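Local coordinates for protein P450 epoxidase (Sorangium cellulosum, PDB 1Q5D) that belongs to the cytochrome P450 family and holds an iron protoporphyrin IX within a largely helical fold, at residues 264-269 / 289-294; 391-396 / 408-413. One frame throughout, in Å; residues are numbered along the deposited sequence.

How the contacts relate
Contacts 1 and 2 make a worked example of how chemistry follows position in a fold. Contact 1 (264-269 with 289-294) is a buried crossing of two helices, held mainly by apolar side chains, with one asparagine at its edge bonded back to its own helix. Contact 2 (391-396 with 408-413) lies farther from the chain's centre and is only partly buried; it combines backbone pairing, a water bridge and polar side chains with small patches of aliphatic contact. Their centres are about 16 Å apart, yet Leu-268 of segment 264-269 packs against Pro-395 and Leu-409 of contact 2. Helix 257-272 thus presents one side to helix 287-297 and another to the sheet of strand 406-412.

Contact 1: residues 264-269 / 289-294; sequences AFAVLN and NALDEV
Val-294 is the bump that fits helix 287-297 onto helix 257-272, and its two methyls enter different hollows. CG1, anti to the backbone N (chi1 165°), reaches in beside Phe-265, lying 3.8 Å from Phe-265 CB and close to the backbone N of Ala-266. The amide end of Asn-269 borders the same hollow, its side chain running obliquely to that of Val-294. CG2 settles on the backbone of the facing helix, 3.7 Å from Ala-266 CA. In return, the small CB of Ala-266 projects between two side chains one turn apart, and Leu-291 CD2 closes on it at 3.5 Å while Val-294 CG2 flanks it at 4.0 Å. The axes of the two short segments pass 9.5 Å apart at a steep 101°, with Ala-266 facing Val-294 and Leu-291 there. Phe-265 offers this interface its CB, whereas its ring leads away toward Ile-300 and Ile-406.

The one polar side chain at the interface, the buried Asn-269, is tied back onto its own helix. Its ND2 donates to Phe-265 O over 2.9 Å, from well above the carbonyl plane, while the backbone N of Asn-269 reaches the same oxygen from the opposite face. A further, weak bond runs from ND2 to Asp-298 OD2.

Helix 257-272 continues the long helix over the P450 haem; helix 287-297 is the K helix with the family's ExxR motif, in which Glu-293 forms salt bridges with Arg-296 and Arg-350. Val-379 and Ala-375 of helix 368-385 close over Leu-291, whose side chain is about 9 Å from the haem. With Asn-269 engaged by its own helix, what meets across the interface is mostly aliphatic carbon, so the hold between the two helices depends on complementary shape rather than on directional bonds.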
loop_
_atom_site.group_PDB
_atom_site.type_symbol
_atom_site.label_atom_id
_atom_site.label_comp_id
_atom_site.label_asym_id
_atom_site.label_seq_id
_atom_site.Cartn_x
_atom_site.Cartn_y
_atom_site.Cartn_z
ATOM N N ALA A 264 -5.846 9.154 4.875
ATOM C CA ALA A 264 -7.058 9.092 5.692
ATOM C C ALA A 264 -6.764 8.691 7.135
ATOM O O ALA A 264 -7.265 9.316 8.081
ATOM C CB ALA A 264 -8.100 8.148 5.059
ATOM N N PHE A 265 -5.949 7.652 7.306
ATOM C CA PHE A 265 -5.598 7.181 8.640
ATOM C C PHE A 265 -4.806 8.281 9.393
ATOM O O PHE A 265 -4.931 8.435 10.607
ATOM C CB PHE A 265 -4.734 5.925 8.548
ATOM C CG PHE A 265 -5.511 4.616 8.528
ATOM C CD1 PHE A 265 -6.487 4.369 7.574
ATOM C CD2 PHE A 265 -5.225 3.629 9.443
ATOM C CE1 PHE A 265 -7.180 3.140 7.554
ATOM C CE2 PHE A 265 -5.914 2.402 9.433
ATOM C CZ PHE A 265 -6.890 2.170 8.479
ATOM N N ALA A 266 -3.992 9.040 8.671
ATOM C CA ALA A 266 -3.204 10.099 9.314
ATOM C C ALA A 266 -4.117 11.170 9.891
ATOM O O ALA A 266 -3.955 11.563 11.054
ATOM C CB ALA A 266 -2.178 10.703 8.338
ATOM N N VAL A 267 -5.077 11.626 9.091
ATOM C CA VAL A 267 -6.046 12.625 9.534
ATOM C C VAL A 267 -6.872 12.090 10.696
ATOM O O VAL A 267 -7.070 12.784 11.690
ATOM C CB VAL A 267 -6.990 13.067 8.378
ATOM C CG1 VAL A 267 -8.193 13.829 8.928
ATOM C CG2 VAL A 267 -6.227 13.926 7.331
ATOM N N LEU A 268 -7.345 10.848 10.572
ATOM C CA LEU A 268 -8.115 10.207 11.637
ATOM C C LEU A 268 -7.335 10.187 12.951
ATOM O O LEU A 268 -7.856 10.566 14.009
ATOM C CB LEU A 268 -8.497 8.773 11.240
ATOM C CG LEU A 268 -9.203 7.961 12.331
ATOM C CD1 LEU A 268 -10.353 8.769 12.955
ATOM C CD2 LEU A 268 -9.729 6.641 11.767
ATOM N N ASN A 269 -6.091 9.731 12.885
ATOM C CA ASN A 269 -5.283 9.586 14.077
ATOM C C ASN A 269 -4.874 10.907 14.705
ATOM O O ASN A 269 -4.684 10.973 15.909
ATOM C CB ASN A 269 -4.064 8.698 13.813
ATOM C CG ASN A 269 -4.390 7.230 13.942
ATOM O OD1 ASN A 269 -4.460 6.687 15.046
ATOM N ND2 ASN A 269 -4.582 6.574 12.812
ATOM N N ASN A 289 7.728 12.126 10.890
ATOM C CA ASN A 289 7.745 11.072 11.891
ATOM C C ASN A 289 6.349 10.651 12.306
ATOM O O ASN A 289 6.106 9.485 12.541
ATOM C CB ASN A 289 8.536 11.496 13.131
ATOM C CG ASN A 289 8.859 10.325 14.024
ATOM O OD1 ASN A 289 9.475 9.359 13.589
ATOM N ND2 ASN A 289 8.420 10.395 15.279
ATOM N N ALA A 290 5.435 11.603 12.383
ATOM C CA ALA A 290 4.048 11.310 12.741
ATOM C C ALA A 290 3.382 10.384 11.718
ATOM O O ALA A 290 2.551 9.543 12.067
ATOM C CB ALA A 290 3.263 12.587 12.877
ATOM N N LEU A 291 3.742 10.552 10.452
ATOM C CA LEU A 291 3.109 9.775 9.393
ATOM C C LEU A 291 3.638 8.357 9.441
ATOM O O LEU A 291 2.909 7.408 9.161
ATOM C CB LEU A 291 3.362 10.403 8.015
ATOM C CG LEU A 291 2.719 11.777 7.820
ATOM C CD1 LEU A 291 3.222 12.420 6.519
ATOM C CD2 LEU A 291 1.196 11.653 7.809
ATOM N N ASP A 292 4.904 8.207 9.820
ATOM C CA ASP A 292 5.473 6.873 9.979
ATOM C C ASP A 292 4.850 6.172 11.190
ATOM O O ASP A 292 4.591 4.955 11.170
ATOM C CB ASP A 292 6.998 6.929 10.110
ATOM C CG ASP A 292 7.680 7.374 8.828
ATOM O OD1 ASP A 292 7.107 7.169 7.735
ATOM O OD2 ASP A 292 8.797 7.933 8.808
ATOM N N GLU A 293 4.621 6.937 12.243
ATOM C CA GLU A 293 3.973 6.402 13.437
ATOM C C GLU A 293 2.500 6.037 13.167
ATOM O O GLU A 293 1.952 5.167 13.819
ATOM C CB GLU A 293 4.102 7.385 14.610
ATOM C CG GLU A 293 3.232 7.072 15.823
ATOM C CD GLU A 293 3.688 5.858 16.601
ATOM O OE1 GLU A 293 3.306 5.734 17.788
ATOM O OE2 GLU A 293 4.434 5.034 16.053
ATOM N N VAL A 294 1.859 6.706 12.211
ATOM C CA VAL A 294 0.486 6.339 11.864
ATOM C C VAL A 294 0.467 4.883 11.404
ATOM O O VAL A 294 -0.376 4.092 11.849
ATOM C CB VAL A 294 -0.104 7.238 10.758
ATOM C CG1 VAL A 294 -1.387 6.603 10.158
ATOM C CG2 VAL A 294 -0.410 8.611 11.288
#

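Contact 2: residues 391-396 / 408-413; sequences LKETPV and SLNVIL
Leu-391 and Leu-409 cross at about a right angle on one side of this antiparallel pairing, with Leu-391 CD2 3.8 Å from Leu-409 CD1. Pro-395 CB reaches the same methyl of Leu-409, which thus touches both. Farther along the strand, Lys-392 and Ile-412 also cross at nearly a right angle, but here aliphatic carbon meets aliphatic carbon well short of the charge. The lysine's CG, anti to its own backbone N (chi1 -161°), lies 3.7 Å from Ile-412 CD1, and the extended chain carries NZ onward and away from the strand.

Glu-393 and Asn-410 lie alongside one another and point the same way, their carboxylate and amide planes turned 76° apart. A bend at chi2 brings Glu-393 OE2 beside the asparagine, 3.5 Å from Asn-410 CB. Water 1 bridges them: it donates to Glu-393 OE2 at 2.7 Å and accepts from the backbone N of Asn-410.

The backbone bonds come in two separate places, because the register slips by two residues between Leu-391/Val-411 and Val-396/Ser-408. Lys-392 N donates to Asn-410 O at 2.9 Å, and Val-396 N to Ser-408 O at 3.1 Å. At the second pair the valine's CB and CG2 rest on Ser-408 OG.

Strands 390-391, 396-397 and 406-412, all after helix 368-385, build this small antiparallel sheet with strand 143-144 from much earlier in the chain. The chain between the two segments contains Phe-403, of the pocket for the bound EPB ligand. Leu-268 of helix 257-272 backs Pro-395 and Leu-409. Where the slipped register opens the pairing, water 1 takes up the N-H of Asn-410, so the interruption is bridged by a carboxylate and a solvent molecule instead of a direct backbone bond.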
loop_
_atom_site.group_PDB
_atom_site.type_symbol
_atom_site.label_atom_id
_atom_site.label_comp_id
_atom_site.label_asym_id
_atom_site.label_seq_id
_atom_site.Cartn_x
_atom_site.Cartn_y
_atom_site.Cartn_z
ATOM N N LEU A 391 -13.803 15.651 13.839
ATOM C CA LEU A 391 -14.574 14.490 13.398
ATOM C C LEU A 391 -16.077 14.722 13.554
ATOM O O LEU A 391 -16.552 15.013 14.655
ATOM C CB LEU A 391 -14.188 13.271 14.242
ATOM C CG LEU A 391 -13.703 12.002 13.548
ATOM C CD1 LEU A 391 -13.805 10.809 14.498
ATOM C CD2 LEU A 391 -14.472 11.752 12.252
ATOM N N LYS A 392 -16.833 14.577 12.467
ATOM C CA LYS A 392 -18.283 14.729 12.546
ATOM C C LYS A 392 -18.924 13.507 13.187
ATOM O O LYS A 392 -19.877 13.626 13.959
ATOM C CB LYS A 392 -18.901 14.976 11.167
ATOM C CG LYS A 392 -20.297 15.590 11.233
ATOM C CD LYS A 392 -21.104 15.281 9.987
ATOM C CE LYS A 392 -22.382 16.110 9.951
ATOM N NZ LYS A 392 -22.897 16.254 8.557
ATOM N N GLU A 393 -18.392 12.334 12.859
ATOM C CA GLU A 393 -18.918 11.078 13.373
ATOM C C GLU A 393 -18.004 9.926 12.969
ATOM O O GLU A 393 -17.118 10.100 12.129
ATOM C CB GLU A 393 -20.349 10.848 12.879
ATOM C CG GLU A 393 -20.480 9.853 11.741
ATOM C CD GLU A 393 -20.315 10.495 10.382
ATOM O OE1 GLU A 393 -21.113 11.395 10.042
ATOM O OE2 GLU A 393 -19.383 10.093 9.655
ATOM N N THR A 394 -18.221 8.763 13.574
ATOM C CA THR A 394 -17.351 7.607 13.379
ATOM C C THR A 394 -17.128 7.276 11.906
ATOM O O THR A 394 -18.080 7.194 11.120
ATOM C CB THR A 394 -17.921 6.371 14.110
ATOM O OG1 THR A 394 -18.694 6.795 15.241
ATOM C CG2 THR A 394 -16.797 5.565 14.744
ATOM N N PRO A 395 -15.869 7.086 11.529
ATOM C CA PRO A 395 -15.543 6.668 10.164
ATOM C C PRO A 395 -16.174 5.321 9.842
ATOM O O PRO A 395 -16.351 4.483 10.722
ATOM C CB PRO A 395 -14.015 6.541 10.182
ATOM C CG PRO A 395 -13.643 6.451 11.626
ATOM C CD PRO A 395 -14.670 7.255 12.370
ATOM N N VAL A 396 -16.520 5.123 8.581
ATOM C CA VAL A 396 -17.058 3.839 8.135
ATOM C C VAL A 396 -15.956 2.994 7.471
ATOM O O VAL A 396 -15.215 3.491 6.613
ATOM C CB VAL A 396 -18.251 4.065 7.164
ATOM C CG1 VAL A 396 -18.763 2.742 6.569
ATOM C CG2 VAL A 396 -19.378 4.836 7.881
ATOM N N SER A 408 -15.489 6.214 4.409
ATOM C CA SER A 408 -15.820 7.619 4.619
ATOM C C SER A 408 -15.229 8.118 5.937
ATOM O O SER A 408 -15.195 7.402 6.936
ATOM C CB SER A 408 -17.342 7.842 4.574
ATOM O OG SER A 408 -17.988 7.150 5.624
ATOM N N LEU A 409 -14.735 9.353 5.911
ATOM C CA LEU A 409 -14.187 10.020 7.076
ATOM C C LEU A 409 -14.740 11.438 7.057
ATOM O O LEU A 409 -14.163 12.345 6.448
ATOM C CB LEU A 409 -12.653 10.032 6.998
ATOM C CG LEU A 409 -11.897 10.689 8.156
ATOM C CD1 LEU A 409 -12.428 10.204 9.486
ATOM C CD2 LEU A 409 -10.379 10.443 8.047
ATOM N N ASN A 410 -15.887 11.617 7.696
ATOM C CA ASN A 410 -16.615 12.872 7.608
ATOM C C ASN A 410 -16.192 13.844 8.694
ATOM O O ASN A 410 -16.162 13.501 9.878
ATOM C CB ASN A 410 -18.124 12.627 7.646
ATOM C CG ASN A 410 -18.673 12.185 6.299
ATOM O OD1 ASN A 410 -19.078 11.035 6.129
ATOM N ND2 ASN A 410 -18.675 13.095 5.330
ATOM N N VAL A 411 -15.849 15.058 8.279
ATOM C CA VAL A 411 -15.358 16.062 9.203
ATOM C C VAL A 411 -16.073 17.386 8.994
ATOM O O VAL A 411 -16.746 17.596 7.976
ATOM C CB VAL A 411 -13.836 16.304 9.038
ATOM C CG1 VAL A 411 -13.054 15.017 9.232
ATOM C CG2 VAL A 411 -13.527 16.928 7.672
ATOM N N ILE A 412 -15.920 18.267 9.976
ATOM C CA ILE A 412 -16.330 19.651 9.854
ATOM C C ILE A 412 -15.062 20.480 9.893
ATOM O O ILE A 412 -14.353 20.495 10.901
ATOM C CB ILE A 412 -17.253 20.045 11.017
ATOM C CG1 ILE A 412 -18.484 19.135 11.054
ATOM C CG2 ILE A 412 -17.648 21.516 10.903
ATOM C CD1 ILE A 412 -18.993 18.847 12.455
ATOM N N LEU A 413 -14.766 21.154 8.789
ATOM C CA LEU A 413 -13.490 21.849 8.662
ATOM C C LEU A 413 -13.377 23.054 9.595
ATOM O O LEU A 413 -12.410 23.172 10.344
ATOM C CB LEU A 413 -13.224 22.236 7.206
ATOM C CG LEU A 413 -13.022 21.043 6.264
ATOM C CD1 LEU A 413 -13.085 21.486 4.816
ATOM C CD2 LEU A 413 -11.707 20.319 6.562
HETATM O O HOH W 1 -16.731 9.812 9.288
#